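Local coordinates for protein glial cell-derived neurotrophic factor (Rattus norvegicus, PDB 1AGQ) that acts as a secreted neurotrophic growth factor of the cystine-knot superfamily, probably signalling to neurons as a dimer, at residues Glu77-Tyr80 / Asp81-Lys85. Residues are numbered along the deposited sequence; the frame is centred on the assembly and turned at random. Where two conformers were deposited one is given.
Sequences ETMY and DKILK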
# COMPACT_ATOMS: atom_id res chain seq x y z
N GLU B 77 -11.04 -10.51 0.12
CA GLU B 77 -9.91 -10.97 -0.67
C GLU B 77 -9.90 -12.48 -0.80
O GLU B 77 -9.03 -13.05 -1.45
CB GLU B 77 -8.60 -10.53 -0.02
CG GLU B 77 -8.26 -9.08 -0.25
CD GLU B 77 -6.86 -8.74 0.20
OE1 GLU B 77 -5.98 -9.63 0.09
OE2 GLU B 77 -6.64 -7.60 0.67
N THR B 78 -10.88 -13.12 -0.17
CA THR B 78 -10.98 -14.56 -0.22
C THR B 78 -12.42 -14.97 -0.47
O THR B 78 -13.35 -14.17 -0.30
CB THR B 78 -10.50 -15.17 1.12
OG1 THR B 78 -11.49 -14.92 2.13
CG2 THR B 78 -9.17 -14.54 1.56
N MET B 79 -12.60 -16.22 -0.87
CA MET B 79 -13.93 -16.75 -1.11
C MET B 79 -14.69 -16.70 0.22
O MET B 79 -15.88 -16.39 0.28
CB MET B 79 -13.82 -18.20 -1.57
CG MET B 79 -15.16 -18.85 -1.81
SD MET B 79 -16.18 -17.75 -2.79
CE MET B 79 -15.90 -18.42 -4.44
N TYR B 80 -13.98 -17.03 1.28
CA TYR B 80 -14.53 -17.03 2.63
C TYR B 80 -15.14 -15.68 3.00
O TYR B 80 -16.29 -15.60 3.46
CB TYR B 80 -13.43 -17.43 3.61
CG TYR B 80 -13.85 -17.40 5.06
CD1 TYR B 80 -14.63 -18.43 5.61
CD2 TYR B 80 -13.43 -16.36 5.89
CE1 TYR B 80 -14.99 -18.40 6.97
CE2 TYR B 80 -13.77 -16.33 7.23
CZ TYR B 80 -14.55 -17.35 7.77
OH TYR B 80 -14.87 -17.30 9.10
N ASP B 81 -14.39 -14.61 2.80
CA ASP B 81 -14.86 -13.28 3.14
C ASP B 81 -16.01 -12.80 2.27
O ASP B 81 -16.86 -12.05 2.72
CB ASP B 81 -13.69 -12.30 3.08
CG ASP B 81 -12.77 -12.46 4.27
OD1 ASP B 81 -13.29 -12.44 5.41
OD2 ASP B 81 -11.55 -12.64 4.08
N LYS B 82 -16.02 -13.24 1.02
CA LYS B 82 -17.10 -12.86 0.11
C LYS B 82 -18.38 -13.49 0.63
O LYS B 82 -19.45 -12.86 0.64
CB LYS B 82 -16.82 -13.40 -1.30
CG LYS B 82 -15.87 -12.53 -2.13
CD LYS B 82 -15.59 -13.13 -3.50
CE LYS B 82 -14.49 -12.36 -4.22
NZ LYS B 82 -13.14 -12.83 -3.80
N ILE B 83 -18.27 -14.73 1.07
CA ILE B 83 -19.40 -15.47 1.61
C ILE B 83 -19.92 -14.80 2.88
O ILE B 83 -21.12 -14.62 3.05
CB ILE B 83 -19.01 -16.93 1.88
CG1 ILE B 83 -18.80 -17.63 0.53
CG2 ILE B 83 -20.12 -17.66 2.71
CD1 ILE B 83 -18.32 -19.06 0.65
N LEU B 84 -19.02 -14.41 3.78
CA LEU B 84 -19.43 -13.71 5.00
C LEU B 84 -20.22 -12.43 4.71
O LEU B 84 -21.23 -12.14 5.36
CB LEU B 84 -18.18 -13.38 5.84
CG LEU B 84 -17.56 -14.53 6.63
CD1 LEU B 84 -16.46 -14.00 7.55
CD2 LEU B 84 -18.63 -15.22 7.47
N LYS B 85 -19.77 -11.67 3.71
CA LYS B 85 -20.41 -10.43 3.33
C LYS B 85 -21.79 -10.78 2.83
O LYS B 85 -22.77 -10.12 3.17
CB LYS B 85 -19.62 -9.77 2.19
CG LYS B 85 -19.16 -8.34 2.46
CD LYS B 85 -17.99 -7.97 1.54
CE LYS B 85 -16.77 -7.48 2.34
NZ LYS B 85 -15.75 -8.56 2.57
O HOH W 1 -10.43 -10.99 2.63
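T78 and D81 meet at the N-terminal cap of helix 79-89, a local contact within the first turn of the helix. T78 is the N-cap residue. Its OG1 accepts a hydrogen bond from the backbone N of D81, at 3.0 Å and nearly straight (165°). The T78 torsion places OG1 between its own backbone N and carbonyl carbon (chi1 72°), facing the helix start. The same hydroxyl donates to D81 OD2 at 3.0 Å, reaching it from above the carboxylate plane. A water also links D81 OD2 to the backbone N of E77, just before the cap. D81 OD1 turns to a second partner, forming a salt bridge with R104 of the second subunit. Without the carboxylate, as with an alanine here, R104 of the second subunit would probably lose this salt bridge and T78 OG1 this acceptor. Regular helix bonds follow, with K82 N bound to T78 O at 3.1 Å. One turn on, L84 CG lies over one face of the Y80 ring, toward its rim, and L84 CD1 is 3.6 Å from Y80 CE2. M79 CG lies 4.0 Å from I83 CD1. The helix sits against the second subunit: Y80 OH is hydrogen-bonded to the backbone N of C69 of the second subunit and Y80 packs on P105 of that subunit, while I83 and L84 pack on F66 of its strand 63-70.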